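Local coordinates for protein glutamate--LysW ligase ArgX (Sulfolobus tokodaii, PDB 3VPB) that probably joins the amino group of glutamate to the C-terminal glutamate of the carrier protein LysW using ATP, a step in arginine biosynthesis, at residues 14-19 with 255-260; 259-262 with 267-270; 49-54 with 274-279; 190-195 with 201-206. One frame throughout, in Å; residues are numbered along the deposited sequence.

In the fold
From the N terminus, residues 14-19 open contact 1 and residues 49-54 open contact 3, both in the pre-ATP-grasp domain. The chain then runs through the ATP-grasp region, where contact 4 closes a short loop between residues 190-195 and 201-206, well within the spans of contacts 1 and 3. Residues 255-260 return to the first helix and complete contact 1. Contact 2 follows at once, folding helix 258-264 against the start of helix 268-280. That last helix reaches back to strand 49-52 in contact 3, so contacts 1 and 3 cross, whereas contact 2 lies within the span of contact 3. Contacts 1, 2 and 4 meet around the bound glutamate.

Contact 1: residues 14-19 with 255-260; sequences EKLIAK and PEFKGF. With GLU (glutamic acid), chain M.
Helix 12-23 runs past the turn into helix 258-264 at a distance set by side chains: Leu-16, Ile-17 and Phe-257 fill the space between backbones whose closest CA atoms, of Leu-16 and Lys-258, lie 10.1 Å apart. The contact joins the pre-ATP-grasp domain to the ATP-grasp domain beside the amino-acid substrate. Phe-257, the N-cap residue of helix 258-264, holds CG between its backbone N and carbonyl carbon (chi1 48°), a crowded position that sends the ring across to helix 12-23. Ile-17 meets the ring at its edge, CG1 lying 4.2 Å from Phe-257 CZ. Leu-16 and Phe-257 lie alongside each other, pointing opposite ways, with Leu-16 CD1 4.2 Å from Phe-257 CE1. Behind the aromatic residue the backbone is secured as well, since Glu-13 OE1 accepts from the N atoms of both Phe-257 and Lys-258.

On the far side of this turn lies the substrate. Glu-256, extended beyond CG, receives the amino N of the bound glutamate at OE2 over 2.9 Å; the same oxygen accepts from Trp-133 NE1, while OE1 forms a salt bridge with Arg-11. The first turn of the helix grips the substrate's side-chain carboxylate with two N-H groups. Gly-259 N donates to OE1 of the bound glutamate over 2.9 Å at 160°. Phe-260 N donates to OE2 of the bound glutamate over 2.9 Å at a more bent 135°.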
# COMPACT_ATOMS: atom_id res chain seq x y z
N GLU B 14 -16.64 -20.62 13.21
CA GLU B 14 -17.94 -19.96 13.15
C GLU B 14 -19.09 -20.96 12.96
O GLU B 14 -20.15 -20.81 13.56
CB GLU B 14 -17.97 -18.89 12.07
CG GLU B 14 -17.16 -17.64 12.45
CD GLU B 14 -15.64 -17.88 12.46
OE1 GLU B 14 -15.10 -18.48 11.50
OE2 GLU B 14 -14.98 -17.47 13.43
N LYS B 15 -18.85 -21.99 12.15
CA LYS B 15 -19.85 -23.04 11.94
C LYS B 15 -20.16 -23.77 13.22
O LYS B 15 -21.34 -24.02 13.55
CB LYS B 15 -19.37 -24.01 10.87
CG LYS B 15 -19.37 -23.40 9.50
CD LYS B 15 -18.87 -24.40 8.46
CE LYS B 15 -17.41 -24.70 8.65
NZ LYS B 15 -17.09 -26.07 8.13
N LEU B 16 -19.10 -24.09 13.97
CA LEU B 16 -19.23 -24.77 15.25
C LEU B 16 -19.97 -23.91 16.28
O LEU B 16 -20.76 -24.43 17.08
CB LEU B 16 -17.86 -25.21 15.80
CG LEU B 16 -17.12 -26.35 15.06
CD1 LEU B 16 -15.74 -26.54 15.67
CD2 LEU B 16 -17.90 -27.69 15.09
N ILE B 17 -19.75 -22.59 16.26
CA ILE B 17 -20.45 -21.71 17.20
C ILE B 17 -21.93 -21.62 16.81
O ILE B 17 -22.79 -21.67 17.67
CB ILE B 17 -19.80 -20.30 17.32
CG1 ILE B 17 -18.39 -20.39 17.91
CG2 ILE B 17 -20.67 -19.35 18.19
CD1 ILE B 17 -17.58 -19.08 17.75
N ALA B 18 -22.22 -21.51 15.52
CA ALA B 18 -23.60 -21.50 15.05
C ALA B 18 -24.31 -22.80 15.44
O ALA B 18 -25.48 -22.78 15.87
CB ALA B 18 -23.67 -21.28 13.55
N LYS B 19 -23.61 -23.92 15.32
CA LYS B 19 -24.22 -25.23 15.57
C LYS B 19 -24.50 -25.35 17.04
O LYS B 19 -25.55 -25.88 17.45
CB LYS B 19 -23.31 -26.37 15.08
CG LYS B 19 -23.87 -27.78 15.27
CD LYS B 19 -25.19 -27.99 14.49
CE LYS B 19 -25.66 -29.45 14.50
NZ LYS B 19 -26.28 -29.84 15.82
N PRO B 255 -10.35 -15.77 18.88
CA PRO B 255 -9.48 -16.96 18.84
C PRO B 255 -9.94 -18.04 17.88
O PRO B 255 -11.14 -18.28 17.71
CB PRO B 255 -9.46 -17.46 20.28
CG PRO B 255 -10.57 -16.77 20.99
CD PRO B 255 -11.03 -15.59 20.18
N GLU B 256 -8.98 -18.67 17.22
CA GLU B 256 -9.28 -19.87 16.46
C GLU B 256 -9.01 -21.03 17.42
O GLU B 256 -8.34 -20.84 18.45
CB GLU B 256 -8.42 -19.95 15.20
CG GLU B 256 -8.86 -19.00 14.05
CD GLU B 256 -7.79 -18.91 12.95
OE1 GLU B 256 -8.16 -18.75 11.77
OE2 GLU B 256 -6.59 -19.02 13.29
N PHE B 257 -9.59 -22.20 17.15
CA PHE B 257 -9.51 -23.31 18.10
C PHE B 257 -9.57 -24.69 17.49
O PHE B 257 -9.78 -25.66 18.23
CB PHE B 257 -10.54 -23.17 19.26
CG PHE B 257 -11.95 -22.84 18.83
CD1 PHE B 257 -12.86 -23.85 18.45
CD2 PHE B 257 -12.40 -21.50 18.85
CE1 PHE B 257 -14.17 -23.53 18.08
CE2 PHE B 257 -13.69 -21.16 18.43
CZ PHE B 257 -14.59 -22.18 18.07
N LYS B 258 -9.31 -24.83 16.18
CA LYS B 258 -9.26 -26.18 15.58
C LYS B 258 -8.13 -27.04 16.14
O LYS B 258 -8.30 -28.24 16.36
CB LYS B 258 -9.14 -26.12 14.06
CG LYS B 258 -10.47 -25.95 13.34
CD LYS B 258 -10.30 -26.23 11.85
CE LYS B 258 -9.62 -25.08 11.17
NZ LYS B 258 -8.82 -25.55 10.01
N GLY B 259 -6.97 -26.42 16.34
CA GLY B 259 -5.82 -27.08 16.96
C GLY B 259 -6.09 -27.41 18.41
O GLY B 259 -5.78 -28.52 18.88
N PHE B 260 -6.69 -26.46 19.12
CA PHE B 260 -7.04 -26.63 20.53
C PHE B 260 -7.89 -27.88 20.67
O PHE B 260 -7.64 -28.74 21.54
CB PHE B 260 -7.76 -25.38 21.03
CG PHE B 260 -7.95 -25.30 22.51
CD1 PHE B 260 -7.01 -24.66 23.32
CD2 PHE B 260 -9.10 -25.80 23.08
CE1 PHE B 260 -7.21 -24.57 24.70
CE2 PHE B 260 -9.32 -25.73 24.45
CZ PHE B 260 -8.39 -25.10 25.26
N GLU M . -4.31 -18.87 15.06
CA GLU M . -3.81 -20.06 15.81
C GLU M . -2.61 -20.64 15.09
O GLU M . -1.75 -21.23 15.77
CB GLU M . -4.91 -21.13 15.94
CG GLU M . -4.55 -22.26 16.89
CD GLU M . -5.65 -23.31 17.02
OE1 GLU M . -6.30 -23.64 16.00
OE2 GLU M . -5.83 -23.81 18.16
OXT GLU M . -2.50 -20.56 13.85

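Contact 2: residues 259-262 with 267-270; sequences GFMV and NVAQ. With GLU (glutamic acid), chain M.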
# COMPACT_ATOMS: atom_id res chain seq x y z
N GLY B 259 -6.97 -26.42 16.34
CA GLY B 259 -5.82 -27.08 16.96
C GLY B 259 -6.09 -27.41 18.41
O GLY B 259 -5.78 -28.52 18.88
N PHE B 260 -6.69 -26.46 19.12
CA PHE B 260 -7.04 -26.63 20.53
C PHE B 260 -7.89 -27.88 20.67
O PHE B 260 -7.64 -28.74 21.54
CB PHE B 260 -7.76 -25.38 21.03
CG PHE B 260 -7.95 -25.30 22.51
CD1 PHE B 260 -7.01 -24.66 23.32
CD2 PHE B 260 -9.10 -25.80 23.08
CE1 PHE B 260 -7.21 -24.57 24.70
CE2 PHE B 260 -9.32 -25.73 24.45
CZ PHE B 260 -8.39 -25.10 25.26
N MET B 261 -8.89 -27.98 19.80
CA MET B 261 -9.81 -29.14 19.84
C MET B 261 -9.13 -30.48 19.59
O MET B 261 -9.41 -31.44 20.29
CB MET B 261 -11.01 -28.94 18.92
CG MET B 261 -11.99 -27.93 19.46
SD MET B 261 -13.33 -27.67 18.30
CE MET B 261 -14.21 -29.23 18.59
N VAL B 262 -8.22 -30.55 18.63
CA VAL B 262 -7.54 -31.84 18.41
C VAL B 262 -6.66 -32.23 19.59
O VAL B 262 -6.51 -33.42 19.89
CB VAL B 262 -6.75 -31.91 17.07
CG1 VAL B 262 -7.59 -31.46 15.92
CG2 VAL B 262 -5.47 -31.12 17.13
N ASN B 267 -14.87 -29.23 23.67
CA ASN B 267 -15.86 -28.61 22.80
C ASN B 267 -15.93 -27.11 23.13
O ASN B 267 -16.75 -26.66 23.93
CB ASN B 267 -17.23 -29.28 22.97
CG ASN B 267 -18.24 -28.85 21.92
OD1 ASN B 267 -18.14 -27.75 21.34
ND2 ASN B 267 -19.23 -29.71 21.66
N VAL B 268 -15.01 -26.36 22.54
CA VAL B 268 -14.89 -24.90 22.80
C VAL B 268 -16.19 -24.13 22.50
O VAL B 268 -16.62 -23.30 23.31
CB VAL B 268 -13.69 -24.29 22.04
CG1 VAL B 268 -13.63 -22.76 22.19
CG2 VAL B 268 -12.37 -24.88 22.52
N ALA B 269 -16.82 -24.42 21.36
CA ALA B 269 -18.09 -23.74 21.00
C ALA B 269 -19.19 -24.03 22.04
O ALA B 269 -19.96 -23.14 22.42
CB ALA B 269 -18.51 -24.11 19.58
N GLN B 270 -19.24 -25.26 22.55
CA GLN B 270 -20.23 -25.60 23.59
C GLN B 270 -19.95 -24.86 24.90
O GLN B 270 -20.89 -24.35 25.55
CB GLN B 270 -20.25 -27.13 23.81
CG GLN B 270 -21.24 -27.62 24.88
CD GLN B 270 -22.70 -27.28 24.54
OE1 GLN B 270 -23.08 -27.23 23.38
NE2 GLN B 270 -23.50 -27.07 25.58
N GLU M . -4.31 -18.87 15.06
CA GLU M . -3.81 -20.06 15.81
C GLU M . -2.61 -20.64 15.09
O GLU M . -1.75 -21.23 15.77
CB GLU M . -4.91 -21.13 15.94
CG GLU M . -4.55 -22.26 16.89
CD GLU M . -5.65 -23.31 17.02
OE1 GLU M . -6.30 -23.64 16.00
OE2 GLU M . -5.83 -23.81 18.16
OXT GLU M . -2.50 -20.56 13.85
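An unusually close carbon pair marks this contact: Val-268 CG2 comes within 3.4 Å of Phe-260 CD2. The same methyl stands 3.7 Å from Phe-260 CE2, approaching the ring obliquely, and the two side chains cross at about a right angle. Phe-260 reaches this spot because its CG is anti to the backbone N (chi1 -169°), which carries the ring off helix 258-264 toward the start of the next helix. Met-261 adds a looser touch, its CG 4.3 Å from Val-268 CG2. Together they let one valine methyl serve two consecutive residues of the helix. Leu-187 of strand 185-193 packs on both Phe-260 and Val-268.

The second helix is fixed at its start by Asn-267, the N-cap residue. Its OD1 accepts from Gln-270 N over 3.0 Å, with the donor well above the side-chain carbonyl plane, 58° out of it. This capping bond satisfies an N-H of the first turn just beside the packed valine.

Gly-259 precedes the phenylalanine, and a CB there would sit about 3.0 Å from OE2 of the bound glutamate. Gly-259 and Phe-260 form the GF motif, thought to be essential for the substrate specificity of ArgX; here the glycine leaves room for the ligand carboxylate, and the phenylalanine joins this wall of the amino-acid site to helix 268-280 by packing on Val-268.

Contact 3: residues 49-54 with 274-279; sequences VAIIRP and EYIKEN
Ile-276 points from helix 268-280 at strand 49-52, where Val-49 and Ile-51 receive it. Its CB heads straight for the strand, although the backbones remain well separated, with the CA atoms of Val-49 and Ile-276 8.1 Å apart. At CB the chain divides. The short branch, CG2, lies anti to the backbone N and comes to 4.3 Å from Val-49 CG1. The long branch leaves through CG1, which is anti to the carbonyl carbon (chi1 -72°), continues almost extended (chi2 160°) and so carries CD1 out to Ile-51. CD1 then makes the closest approach, 3.6 Å from Ile-51 CD1 and 3.9 Å from Ile-51 CG1. The two isoleucines cross obliquely, methyl against the end of the opposing branch, in a wholly apolar and buried meeting.

One turn along, the helix is tied off near its C-terminal end. Tyr-275 O takes two donors from Asn-279, the backbone N at 3.0 Å and the side-chain ND2, also at 3.0 Å, from opposite faces of the carbonyl plane. The ND2 group lies over one face of the Tyr-275 ring, 3.2 Å above its plane and offset toward the rim.

Strand 49-52 belongs to the parallel sheet of the pre-ATP-grasp domain, between strands 2-7 and 73-75. Ile-75 of the latter packs on both Val-49 and Ile-276, while Ile-51 touches Leu-5 of strand 2-7 and Ile-17 of helix 12-23.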
# COMPACT_ATOMS: atom_id res chain seq x y z
N VAL B 49 -26.70 -10.17 23.22
CA VAL B 49 -25.28 -10.50 23.20
C VAL B 49 -24.84 -10.63 21.75
O VAL B 49 -25.58 -11.17 20.94
CB VAL B 49 -24.98 -11.85 23.92
CG1 VAL B 49 -23.51 -12.24 23.75
CG2 VAL B 49 -25.32 -11.76 25.40
N ALA B 50 -23.64 -10.14 21.45
CA ALA B 50 -23.02 -10.31 20.11
C ALA B 50 -21.72 -11.09 20.25
O ALA B 50 -20.90 -10.80 21.12
CB ALA B 50 -22.76 -8.94 19.49
N ILE B 51 -21.54 -12.12 19.41
CA ILE B 51 -20.30 -12.92 19.46
C ILE B 51 -19.52 -12.42 18.27
O ILE B 51 -20.00 -12.51 17.15
CB ILE B 51 -20.59 -14.41 19.33
CG1 ILE B 51 -21.52 -14.88 20.46
CG2 ILE B 51 -19.27 -15.26 19.28
CD1 ILE B 51 -21.87 -16.39 20.34
N ILE B 52 -18.36 -11.82 18.53
CA ILE B 52 -17.68 -11.04 17.49
C ILE B 52 -16.64 -11.96 16.86
O ILE B 52 -15.62 -12.24 17.47
CB ILE B 52 -16.97 -9.76 18.09
CG1 ILE B 52 -17.98 -8.82 18.81
CG2 ILE B 52 -16.18 -9.04 16.98
CD1 ILE B 52 -19.15 -8.30 17.89
N ARG B 53 -16.89 -12.35 15.62
CA ARG B 53 -16.08 -13.37 14.93
C ARG B 53 -15.41 -12.99 13.58
O ARG B 53 -14.87 -13.87 12.92
CB ARG B 53 -16.93 -14.65 14.77
CG ARG B 53 -17.27 -15.34 16.11
CD ARG B 53 -16.02 -15.70 16.90
NE ARG B 53 -15.17 -16.61 16.12
CZ ARG B 53 -14.07 -17.18 16.61
NH1 ARG B 53 -13.36 -18.01 15.85
NH2 ARG B 53 -13.71 -16.94 17.86
N PRO B 54 -15.42 -11.69 13.15
CA PRO B 54 -14.72 -11.44 11.89
C PRO B 54 -13.23 -11.79 11.95
O PRO B 54 -12.58 -11.61 12.99
CB PRO B 54 -14.88 -9.90 11.72
CG PRO B 54 -16.12 -9.58 12.47
CD PRO B 54 -15.98 -10.45 13.70
N GLU B 274 -22.50 -22.22 26.60
CA GLU B 274 -22.87 -22.43 28.01
C GLU B 274 -22.59 -21.21 28.86
O GLU B 274 -23.45 -20.79 29.67
CB GLU B 274 -22.14 -23.63 28.58
CG GLU B 274 -22.72 -24.94 28.10
CD GLU B 274 -21.93 -26.16 28.57
OE1 GLU B 274 -22.40 -27.30 28.33
OE2 GLU B 274 -20.84 -25.99 29.17
N TYR B 275 -21.38 -20.65 28.72
CA TYR B 275 -21.00 -19.44 29.44
C TYR B 275 -21.97 -18.28 29.17
O TYR B 275 -22.38 -17.58 30.10
CB TYR B 275 -19.57 -19.03 29.07
CG TYR B 275 -19.15 -17.70 29.63
CD1 TYR B 275 -18.70 -17.58 30.95
CD2 TYR B 275 -19.22 -16.54 28.85
CE1 TYR B 275 -18.29 -16.34 31.48
CE2 TYR B 275 -18.83 -15.31 29.36
CZ TYR B 275 -18.37 -15.22 30.68
OH TYR B 275 -18.00 -13.99 31.18
N ILE B 276 -22.33 -18.09 27.91
CA ILE B 276 -23.25 -17.00 27.51
C ILE B 276 -24.62 -17.20 28.15
O ILE B 276 -25.18 -16.26 28.72
CB ILE B 276 -23.32 -16.90 25.97
CG1 ILE B 276 -22.00 -16.33 25.45
CG2 ILE B 276 -24.48 -16.00 25.48
CD1 ILE B 276 -21.81 -16.67 23.95
N LYS B 277 -25.14 -18.42 28.08
CA LYS B 277 -26.44 -18.74 28.70
C LYS B 277 -26.41 -18.54 30.22
O LYS B 277 -27.37 -18.05 30.81
CB LYS B 277 -26.84 -20.17 28.37
CG LYS B 277 -27.26 -20.36 26.91
CD LYS B 277 -27.64 -21.80 26.63
CE LYS B 277 -28.78 -22.29 27.53
NZ LYS B 277 -29.47 -23.47 26.93
N GLU B 278 -25.30 -18.95 30.83
CA GLU B 278 -25.08 -18.83 32.28
C GLU B 278 -25.13 -17.38 32.73
O GLU B 278 -25.74 -17.05 33.75
CB GLU B 278 -23.71 -19.42 32.63
CG GLU B 278 -23.21 -19.17 34.05
CD GLU B 278 -23.84 -20.12 35.04
OE1 GLU B 278 -23.74 -19.86 36.25
OE2 GLU B 278 -24.43 -21.13 34.60
N ASN B 279 -24.52 -16.50 31.95
CA ASN B 279 -24.28 -15.14 32.42
C ASN B 279 -25.17 -14.04 31.83
O ASN B 279 -25.24 -12.95 32.38
CB ASN B 279 -22.81 -14.77 32.22
CG ASN B 279 -21.89 -15.53 33.16
OD1 ASN B 279 -21.70 -15.12 34.31
ND2 ASN B 279 -21.31 -16.63 32.69

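Contact 4: residues 190-195 with 201-206; sequences YARNIP and ANVALG. With GLU (glutamic acid), chain M; ADP (adenosine-5'-diphosphate), chain L; SO4 (sulfate ion), chain P.
The end of strand 185-193 and the loop 201-206 close on each other most tightly where Ile-194 faces Ala-201, their CA atoms 4.6 Å apart; beyond this a 3-10 turn, 203-205, folds against the bound glutamate. Side-chain contact here is apolar, Ile-194 CG1 lying 3.8 Å from Ala-201 CB, and Pro-195 leans on Gly-206.

Arg-192 runs across the loop. Its CB passes 3.4 Å from Ala-201 O, its CD lies against Val-203 CG2, and a bend at chi3 (-67°) swings the guanidinium to the substrate. There NH2 donates over 2.9 Å to O of the alpha-carboxylate of the bound glutamate, which lies at the guanidinium edge. Val-203 N donates to that same glutamate O over 2.8 Å. Ala-204 N reaches OXT of the glutamate at 3.0 Å, so three N-H groups hold the carboxylate. NH1 turns elsewhere, to a salt bridge with Asp-176 and a hydrogen bond to Asp-237, a magnesium ligand. A leucine in place of Arg-192 would probably cost Asp-176 its salt bridge and Asp-237 a hydrogen bond, and leave the substrate O with Val-203 N as its remaining partner here. Tyr-190 OH donates to OE2 at the other end of the glutamate, over 2.7 Å.

Asn-202 ND2 binds O2B of the ADP beta-phosphate at 3.0 Å and, weakly, a sulfate wedged between nucleotide and glutamate. Nucleotide and amino acid thus converge on one strand-loop unit, with the magnesium site next to it, as expected for the active site of an ATP-grasp ligase of the RimK family.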
# COMPACT_ATOMS: atom_id res chain seq x y z
N TYR B 190 -2.51 -26.22 25.24
CA TYR B 190 -1.85 -27.27 24.51
C TYR B 190 -0.56 -26.71 23.91
O TYR B 190 -0.29 -25.49 24.00
CB TYR B 190 -2.78 -27.90 23.46
CG TYR B 190 -2.95 -27.09 22.21
CD1 TYR B 190 -3.78 -25.99 22.19
CD2 TYR B 190 -2.26 -27.44 21.04
CE1 TYR B 190 -3.93 -25.24 21.04
CE2 TYR B 190 -2.41 -26.71 19.91
CZ TYR B 190 -3.25 -25.61 19.92
OH TYR B 190 -3.38 -24.86 18.79
N ALA B 191 0.25 -27.59 23.33
CA ALA B 191 1.50 -27.20 22.70
C ALA B 191 1.35 -27.17 21.18
O ALA B 191 0.80 -28.10 20.60
CB ALA B 191 2.60 -28.21 23.07
N ARG B 192 1.84 -26.11 20.56
CA ARG B 192 1.95 -26.04 19.09
C ARG B 192 3.40 -26.31 18.74
O ARG B 192 4.27 -25.47 19.05
CB ARG B 192 1.56 -24.65 18.60
CG ARG B 192 0.11 -24.30 18.79
CD ARG B 192 -0.20 -22.90 18.30
NE ARG B 192 0.45 -21.89 19.13
CZ ARG B 192 0.18 -20.58 19.09
NH1 ARG B 192 0.83 -19.75 19.90
NH2 ARG B 192 -0.74 -20.10 18.26
N ASN B 193 3.66 -27.46 18.12
CA ASN B 193 5.04 -27.88 17.83
C ASN B 193 5.48 -27.38 16.48
O ASN B 193 4.79 -27.56 15.49
CB ASN B 193 5.16 -29.41 17.91
CG ASN B 193 4.88 -29.91 19.31
OD1 ASN B 193 5.75 -29.86 20.18
ND2 ASN B 193 3.64 -30.35 19.55
N ILE B 194 6.64 -26.73 16.46
CA ILE B 194 7.22 -26.11 15.27
C ILE B 194 7.61 -27.15 14.21
O ILE B 194 8.32 -28.11 14.51
CB ILE B 194 8.45 -25.20 15.66
CG1 ILE B 194 7.97 -24.12 16.63
CG2 ILE B 194 9.09 -24.62 14.40
CD1 ILE B 194 9.07 -23.42 17.49
N PRO B 195 7.13 -26.96 12.96
CA PRO B 195 7.44 -27.95 11.92
C PRO B 195 8.82 -27.70 11.31
O PRO B 195 9.41 -26.63 11.52
CB PRO B 195 6.32 -27.71 10.90
CG PRO B 195 6.05 -26.21 10.99
CD PRO B 195 6.20 -25.92 12.49
N ALA B 201 5.50 -21.19 15.47
CA ALA B 201 4.73 -22.34 15.93
C ALA B 201 3.32 -22.37 15.40
O ALA B 201 2.61 -23.37 15.61
CB ALA B 201 4.71 -22.37 17.50
N ASN B 202 2.89 -21.31 14.71
CA ASN B 202 1.46 -21.22 14.35
C ASN B 202 0.90 -22.45 13.63
O ASN B 202 1.52 -22.99 12.68
CB ASN B 202 1.19 -19.98 13.48
CG ASN B 202 1.72 -18.71 14.12
OD1 ASN B 202 2.94 -18.48 14.19
ND2 ASN B 202 0.80 -17.86 14.57
N VAL B 203 -0.28 -22.88 14.06
CA VAL B 203 -1.00 -23.96 13.37
C VAL B 203 -1.24 -23.58 11.90
O VAL B 203 -1.11 -24.42 11.00
CB VAL B 203 -2.33 -24.33 14.06
CG1 VAL B 203 -3.07 -25.40 13.28
CG2 VAL B 203 -2.06 -24.86 15.44
N ALA B 204 -1.53 -22.30 11.66
CA ALA B 204 -1.68 -21.78 10.28
C ALA B 204 -0.45 -21.98 9.41
O ALA B 204 -0.54 -21.96 8.18
CB ALA B 204 -2.06 -20.28 10.32
N LEU B 205 0.71 -22.15 10.04
CA LEU B 205 1.97 -22.34 9.33
C LEU B 205 2.46 -23.79 9.33
O LEU B 205 3.56 -24.05 8.86
CB LEU B 205 3.06 -21.42 9.90
CG LEU B 205 2.84 -19.93 9.60
CD1 LEU B 205 3.78 -19.11 10.47
CD2 LEU B 205 3.08 -19.64 8.08
N GLY B 206 1.65 -24.72 9.84
CA GLY B 206 2.06 -26.12 9.93
C GLY B 206 2.36 -26.62 11.35
O GLY B 206 2.71 -27.80 11.54
N GLU M . -4.31 -18.87 15.06
CA GLU M . -3.81 -20.06 15.81
C GLU M . -2.61 -20.64 15.09
O GLU M . -1.75 -21.23 15.77
CB GLU M . -4.91 -21.13 15.94
CG GLU M . -4.55 -22.26 16.89
CD GLU M . -5.65 -23.31 17.02
OE1 GLU M . -6.30 -23.64 16.00
OE2 GLU M . -5.83 -23.81 18.16
OXT GLU M . -2.50 -20.56 13.85
PB ADP L . 1.14 -13.85 15.81
O1B ADP L . 0.11 -12.94 16.36
O2B ADP L . 0.95 -15.33 16.08
O3B ADP L . 1.53 -13.59 14.38
PA ADP L . 3.32 -14.20 17.70
O1A ADP L . 4.07 -13.09 18.45
O2A ADP L . 2.44 -15.21 18.40
O3A ADP L . 2.50 -13.41 16.56
O5' ADP L . 4.45 -14.98 16.86
C5' ADP L . 4.18 -16.12 16.05
C4' ADP L . 5.18 -17.22 16.36
O4' ADP L . 6.50 -16.69 16.24
C3' ADP L . 5.04 -17.68 17.81
O3' ADP L . 4.11 -18.76 17.93
C2' ADP L . 6.45 -18.12 18.15
O2' ADP L . 6.68 -19.45 17.66
C1' ADP L . 7.29 -17.18 17.33
N9 ADP L . 7.73 -16.03 18.15
C8 ADP L . 7.19 -14.79 18.19
N7 ADP L . 7.91 -14.02 19.01
C5 ADP L . 8.92 -14.77 19.50
C6 ADP L . 10.03 -14.59 20.44
N6 ADP L . 10.23 -13.38 21.01
N1 ADP L . 10.89 -15.63 20.65
C2 ADP L . 10.72 -16.83 20.07
N3 ADP L . 9.69 -17.07 19.22
C4 ADP L . 8.79 -16.09 18.93
S SO4 P . -2.16 -16.42 16.36
O1 SO4 P . -2.15 -14.97 16.12
O2 SO4 P . -2.06 -17.10 15.09
O3 SO4 P . -1.10 -16.88 17.29
O4 SO4 P . -3.47 -16.79 16.91